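Local coordinates for protein ElaA (Escherichia coli, PDB 5Z6N) that probably transfers acetyl groups from acetyl-coenzyme A to an amine, as a dimeric N-acetyltransferase of the GNAT family, at residues L17-Q22 with L52-D57; A63-S68 with H105-K110. All coordinates share one frame; numbering follows the deposited sequence.

Contacts 1 and 2 lie on opposite faces of the central mixed sheet of the GNAT fold, their centres about 21 Å apart and their nearest atoms about 5 Å apart without touching. They follow one another along the chain: contact 1 joins helix 14-31 to strand 49-54, and contact 2 then joins the next strand, 59-67, to the turn leaving helix 91-106. The two strands are antiparallel neighbours in the sheet. Their alternating side chains serve both faces, Leu52 turning to helix 14-31 while Ile65 meets helix 91-106. Together the contacts describe the layered alpha-beta-alpha build of the domain, with the subunit partner on the side of helix 14-31.

Contact 1 of 2, residues L17-Q22 with L52-D57; sequences LYALLQ and LGWKND
Leu20 on helix 14-31 and Leu52 on strand 49-54 meet methyl to methyl, Leu20 CD2 lying 3.6 Å from Leu52 CD2, while Ala19, the residue just before Leu20 on the helix, packs against the indole of Trp54. The leucine side chains cross obliquely. In Leu20 the CG sits between the backbone N and the carbonyl carbon (chi1 60°), a turn that carries the CD2 branch to the strand. Leu52 offers its own CD2 from the strand, and this methyl also approaches Leu20 CB at 4.2 Å, so a single methyl of the strand residue touches both the root and the end of its partner. The Leu20 and Leu52 backbones stay well separated, CA to CA 7.7 Å, and side chains fill the interval.

Ala19 CB points at the strand and reaches the benzo end of the Trp54 ring, 3.5 Å from Trp54 CH2 and 3.9 Å from Trp54 CZ2; the methyl approaches at a slant. Trp54 extends its ring back to the helix from the last residue of the strand. Leu59 and Tyr62 of the neighbouring strand 59-67 touch both leucines, placing them in the layer between the first GNAT helix and the sheet. Elsewhere on this helix, Leu17 and Leu21 pack on Leu17 and Leu21 of the second subunit, so the helix lies between its own sheet and the dimer partner. No hydrogen bond or charge joins the two segments: the contact is wholly apolar, so what these segments contribute to each other is probably dispersion and the exclusion of water from methyl and aromatic surface.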
loop_
_atom_site.group_PDB
_atom_site.type_symbol
_atom_site.label_atom_id
_atom_site.label_comp_id
_atom_site.label_asym_id
_atom_site.label_seq_id
_atom_site.Cartn_x
_atom_site.Cartn_y
_atom_site.Cartn_z
ATOM N N LEU B 17 -0.928 9.466 -3.977
ATOM C CA LEU B 17 -1.163 8.434 -2.972
ATOM C C LEU B 17 -0.441 7.144 -3.336
ATOM O O LEU B 17 0.185 6.505 -2.481
ATOM C CB LEU B 17 -2.660 8.176 -2.815
ATOM C CG LEU B 17 -2.968 7.000 -1.886
ATOM C CD1 LEU B 17 -2.417 7.276 -0.496
ATOM C CD2 LEU B 17 -4.459 6.700 -1.840
ATOM N N TYR B 18 -0.523 6.742 -4.607
ATOM C CA TYR B 18 0.136 5.515 -5.039
ATOM C C TYR B 18 1.633 5.562 -4.775
ATOM O O TYR B 18 2.233 4.557 -4.375
ATOM C CB TYR B 18 -0.123 5.267 -6.522
ATOM C CG TYR B 18 0.192 3.851 -6.933
ATOM C CD1 TYR B 18 -0.703 2.826 -6.669
ATOM C CD2 TYR B 18 1.392 3.533 -7.559
ATOM C CE1 TYR B 18 -0.429 1.526 -7.036
ATOM C CE2 TYR B 18 1.679 2.229 -7.928
ATOM C CZ TYR B 18 0.761 1.230 -7.668
ATOM O OH TYR B 18 1.033 -0.072 -8.025
ATOM N N ALA B 19 2.252 6.724 -4.994
ATOM C CA ALA B 19 3.704 6.826 -4.901
ATOM C C ALA B 19 4.200 6.676 -3.467
ATOM O O ALA B 19 5.284 6.123 -3.248
ATOM C CB ALA B 19 4.166 8.159 -5.491
ATOM N N LEU B 20 3.433 7.146 -2.482
ATOM C CA LEU B 20 3.936 7.141 -1.114
ATOM C C LEU B 20 3.658 5.836 -0.382
ATOM O O LEU B 20 4.456 5.439 0.475
ATOM C CB LEU B 20 3.371 8.332 -0.330
ATOM C CG LEU B 20 1.867 8.505 -0.129
ATOM C CD1 LEU B 20 1.404 7.821 1.151
ATOM C CD2 LEU B 20 1.529 9.985 -0.098
ATOM N N LEU B 21 2.555 5.153 -0.696
ATOM C CA LEU B 21 2.353 3.821 -0.136
ATOM C C LEU B 21 3.309 2.814 -0.768
ATOM O O LEU B 21 3.801 1.903 -0.091
ATOM C CB LEU B 21 0.904 3.378 -0.326
ATOM C CG LEU B 21 -0.178 4.276 0.276
ATOM C CD1 LEU B 21 -1.548 3.836 -0.209
ATOM C CD2 LEU B 21 -0.106 4.248 1.788
ATOM N N GLN B 22 3.582 2.968 -2.066
ATOM C CA GLN B 22 4.524 2.085 -2.746
ATOM C C GLN B 22 5.928 2.243 -2.187
ATOM O O GLN B 22 6.670 1.263 -2.052
ATOM C CB GLN B 22 4.504 2.371 -4.247
ATOM C CG GLN B 22 5.763 1.994 -4.995
ATOM C CD GLN B 22 5.715 2.420 -6.458
ATOM O OE1 GLN B 22 5.260 1.668 -7.313
ATOM N NE2 GLN B 22 6.179 3.626 -6.747
ATOM N N LEU B 52 6.225 15.081 0.972
ATOM C CA LEU B 52 6.817 14.256 -0.072
ATOM C C LEU B 52 8.031 14.968 -0.646
ATOM O O LEU B 52 7.954 16.155 -0.984
ATOM C CB LEU B 52 5.809 13.971 -1.197
ATOM C CG LEU B 52 4.342 13.685 -0.853
ATOM C CD1 LEU B 52 3.466 13.638 -2.087
ATOM C CD2 LEU B 52 4.227 12.402 -0.104
ATOM N N GLY B 53 9.143 14.246 -0.758
ATOM C CA GLY B 53 10.304 14.764 -1.455
ATOM C C GLY B 53 10.403 14.160 -2.841
ATOM O O GLY B 53 10.510 12.937 -2.976
ATOM N N TRP B 54 10.358 14.993 -3.879
ATOM C CA TRP B 54 10.358 14.527 -5.260
ATOM C C TRP B 54 11.665 14.897 -5.949
ATOM O O TRP B 54 12.110 16.048 -5.875
ATOM C CB TRP B 54 9.175 15.108 -6.036
ATOM C CG TRP B 54 7.862 14.469 -5.699
ATOM C CD1 TRP B 54 6.918 14.940 -4.833
ATOM C CD2 TRP B 54 7.348 13.240 -6.225
ATOM N NE1 TRP B 54 5.848 14.077 -4.786
ATOM C CE2 TRP B 54 6.087 13.026 -5.632
ATOM C CE3 TRP B 54 7.830 12.302 -7.142
ATOM C CZ2 TRP B 54 5.307 11.910 -5.923
ATOM C CZ3 TRP B 54 7.057 11.196 -7.428
ATOM C CH2 TRP B 54 5.808 11.010 -6.823
ATOM N N LYS B 55 12.270 13.923 -6.626
ATOM C CA LYS B 55 13.468 14.126 -7.438
ATOM C C LYS B 55 13.138 13.651 -8.850
ATOM O O LYS B 55 13.384 12.492 -9.197
ATOM C CB LYS B 55 14.677 13.383 -6.856
ATOM C CG LYS B 55 15.961 13.617 -7.627
ATOM C CD LYS B 55 17.171 13.019 -6.922
ATOM C CE LYS B 55 18.434 13.761 -7.308
ATOM N NZ LYS B 55 18.133 15.146 -7.793
ATOM N N ASN B 56 12.563 14.552 -9.652
ATOM C CA ASN B 56 12.201 14.276 -11.040
ATOM C C ASN B 56 11.171 13.196 -11.346
ATOM O O ASN B 56 11.402 12.338 -12.205
ATOM C CB ASN B 56 13.452 14.025 -11.884
ATOM C CG ASN B 56 14.546 15.041 -11.617
ATOM O OD1 ASN B 56 14.349 16.248 -11.784
ATOM N ND2 ASN B 56 15.703 14.559 -11.187
ATOM N N ASP B 57 10.036 13.237 -10.647
ATOM C CA ASP B 57 8.948 12.268 -10.820
ATOM C C ASP B 57 9.395 10.986 -10.119
ATOM O O ASP B 57 9.065 9.872 -10.532
ATOM C CB ASP B 57 8.510 11.983 -12.255
ATOM C CG ASP B 57 7.973 13.215 -12.953
ATOM O OD1 ASP B 57 8.580 14.300 -12.811
ATOM O OD2 ASP B 57 6.942 13.097 -13.644
#

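Contact 2 of 2, residues A63-S68 with H105-K110; sequences ARILKS and HHWPDK
Lys67 lays its aliphatic chain over one face of the Trp107 indole. Its CD stands almost straight above the five-membered ring, 3.8 Å from the centroid and 10° off the normal, a CH-pi contact. Nearer the backbone, Lys67 CB covers the six-membered ring, 3.7 Å from Trp107 CZ2. CG lies anti to the backbone N (chi1 175°), and a bend at chi2 then keeps the chain running across the indole. The ammonium group rises away from the ring face: Lys67 NZ is 5.8 Å from the centroid of the five-membered ring and 18° off its normal, a long cation-pi approach that can be at most weakly attractive. CB of His106 lies on the opposite face, so the indole is sandwiched between aliphatic groups.

Trp107 is the first residue to leave helical geometry at the end of helix 91-106, in the beta-alpha-beta crossover that links the parallel strands 75-82 and 112-117 of the GNAT fold. Its benzo end points at strand 59-67, where Ile65 CG2 comes at a slant to within 4.0 Å of Trp107 CZ3; Ile65 also packs on Thr99 and Thr102 of the helix. An alanine in place of Trp107 would be likely to leave the Lys67 chain free to turn and to open a gap beside Ile65.

Lys110 crosses the end of Lys67 at about a right angle, with its CE 3.5 Å from Lys67 NZ. The two ammonium nitrogens, Lys67 NZ and Lys110 NZ, are 4.3 Å apart, and such like charges probably disfavour full protonation of both.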
loop_
_atom_site.group_PDB
_atom_site.type_symbol
_atom_site.label_atom_id
_atom_site.label_comp_id
_atom_site.label_asym_id
_atom_site.label_seq_id
_atom_site.Cartn_x
_atom_site.Cartn_y
_atom_site.Cartn_z
ATOM N N ALA B 63 7.234 11.736 4.897
ATOM C CA ALA B 63 6.841 11.636 6.295
ATOM C C ALA B 63 5.390 12.076 6.412
ATOM O O ALA B 63 4.928 12.937 5.659
ATOM C CB ALA B 63 7.739 12.481 7.204
ATOM N N ARG B 64 4.669 11.465 7.349
ATOM C CA ARG B 64 3.277 11.808 7.590
ATOM C C ARG B 64 3.105 12.319 9.015
ATOM O O ARG B 64 3.887 11.994 9.919
ATOM C CB ARG B 64 2.334 10.618 7.338
ATOM C CG ARG B 64 1.917 9.870 8.591
ATOM C CD ARG B 64 0.948 8.728 8.259
ATOM N NE ARG B 64 0.956 7.722 9.306
ATOM C CZ ARG B 64 0.252 6.598 9.252
ATOM N NH1 ARG B 64 -0.523 6.346 8.204
ATOM N NH2 ARG B 64 0.309 5.719 10.244
ATOM N N ILE B 65 2.064 13.124 9.195
ATOM C CA ILE B 65 1.821 13.856 10.427
ATOM C C ILE B 65 0.401 13.559 10.884
ATOM O O ILE B 65 -0.560 13.846 10.159
ATOM C CB ILE B 65 2.016 15.366 10.223
ATOM C CG1 ILE B 65 3.406 15.663 9.657
ATOM C CG2 ILE B 65 1.778 16.100 11.509
ATOM C CD1 ILE B 65 3.579 17.102 9.251
ATOM N N LEU B 66 0.263 12.996 12.079
ATOM C CA LEU B 66 -1.043 12.698 12.649
ATOM C C LEU B 66 -1.437 13.785 13.646
ATOM O O LEU B 66 -0.656 14.130 14.540
ATOM C CB LEU B 66 -1.043 11.325 13.324
ATOM C CG LEU B 66 -0.502 10.170 12.475
ATOM C CD1 LEU B 66 -0.563 8.864 13.230
ATOM C CD2 LEU B 66 -1.236 10.050 11.154
ATOM N N LYS B 67 -2.637 14.333 13.471
ATOM C CA LYS B 67 -3.226 15.295 14.398
ATOM C C LYS B 67 -4.479 14.621 14.952
ATOM O O LYS B 67 -5.561 14.704 14.366
ATOM C CB LYS B 67 -3.534 16.629 13.719
ATOM C CG LYS B 67 -4.262 17.610 14.619
ATOM C CD LYS B 67 -3.426 17.938 15.853
ATOM C CE LYS B 67 -4.291 18.505 16.967
ATOM N NZ LYS B 67 -4.542 17.505 18.047
ATOM N N SER B 68 -4.335 13.998 16.083
ATOM C CA SER B 68 -5.399 13.220 16.626
ATOM C C SER B 68 -5.249 12.974 18.118
ATOM O O SER B 68 -4.362 13.478 18.728
ATOM C CB SER B 68 -5.498 11.880 15.894
ATOM O OG SER B 68 -4.339 11.095 16.108
ATOM N N HIS B 105 4.073 25.413 12.185
ATOM C CA HIS B 105 3.100 26.318 11.585
ATOM C C HIS B 105 1.677 25.922 11.956
ATOM O O HIS B 105 0.941 26.703 12.570
ATOM C CB HIS B 105 3.276 26.338 10.065
ATOM C CG HIS B 105 2.505 27.423 9.378
ATOM N ND1 HIS B 105 2.679 27.731 8.046
ATOM C CD2 HIS B 105 1.555 28.273 9.836
ATOM C CE1 HIS B 105 1.873 28.722 7.713
ATOM N NE2 HIS B 105 1.178 29.068 8.782
ATOM N N HIS B 106 1.273 24.701 11.598
ATOM C CA HIS B 106 -0.132 24.325 11.720
ATOM C C HIS B 106 -0.581 24.291 13.177
ATOM O O HIS B 106 -1.629 24.847 13.523
ATOM C CB HIS B 106 -0.382 22.979 11.039
ATOM C CG HIS B 106 -0.777 23.102 9.600
ATOM N ND1 HIS B 106 0.116 23.443 8.605
ATOM C CD2 HIS B 106 -1.978 22.955 8.992
ATOM C CE1 HIS B 106 -0.515 23.486 7.446
ATOM N NE2 HIS B 106 -1.788 23.196 7.654
ATOM N N TRP B 107 0.201 23.657 14.050
ATOM C CA TRP B 107 -0.151 23.525 15.462
ATOM C C TRP B 107 0.995 23.996 16.350
ATOM O O TRP B 107 1.677 23.183 16.986
ATOM C CB TRP B 107 -0.535 22.085 15.791
ATOM C CG TRP B 107 -1.572 21.584 14.870
ATOM C CD1 TRP B 107 -2.912 21.848 14.915
ATOM C CD2 TRP B 107 -1.359 20.756 13.729
ATOM N NE1 TRP B 107 -3.549 21.215 13.871
ATOM C CE2 TRP B 107 -2.619 20.541 13.131
ATOM C CE3 TRP B 107 -0.229 20.171 13.159
ATOM C CZ2 TRP B 107 -2.771 19.759 11.988
ATOM C CZ3 TRP B 107 -0.386 19.396 12.024
ATOM C CH2 TRP B 107 -1.647 19.196 11.450
ATOM N N PRO B 108 1.223 25.309 16.427
ATOM C CA PRO B 108 2.099 25.828 17.479
ATOM C C PRO B 108 1.448 25.584 18.829
ATOM O O PRO B 108 0.240 25.355 18.928
ATOM C CB PRO B 108 2.196 27.326 17.159
ATOM C CG PRO B 108 0.909 27.634 16.473
ATOM C CD PRO B 108 0.534 26.390 15.700
ATOM N N ASP B 109 2.268 25.621 19.881
ATOM C CA ASP B 109 1.807 25.341 21.244
ATOM C C ASP B 109 1.270 23.915 21.358
ATOM O O ASP B 109 0.285 23.651 22.052
ATOM C CB ASP B 109 0.760 26.360 21.701
ATOM C CG ASP B 109 1.116 27.776 21.295
ATOM O OD1 ASP B 109 2.325 28.070 21.164
ATOM O OD2 ASP B 109 0.193 28.594 21.098
ATOM N N LYS B 110 1.920 22.989 20.649
ATOM C CA LYS B 110 1.688 21.558 20.783
ATOM C C LYS B 110 3.039 20.890 20.525
ATOM O O LYS B 110 3.705 21.203 19.524
ATOM C CB LYS B 110 0.635 21.007 19.823
ATOM C CG LYS B 110 -0.782 20.966 20.380
ATOM C CD LYS B 110 -1.645 19.966 19.620
ATOM C CE LYS B 110 -2.996 19.748 20.298
ATOM N NZ LYS B 110 -3.786 21.012 20.383
#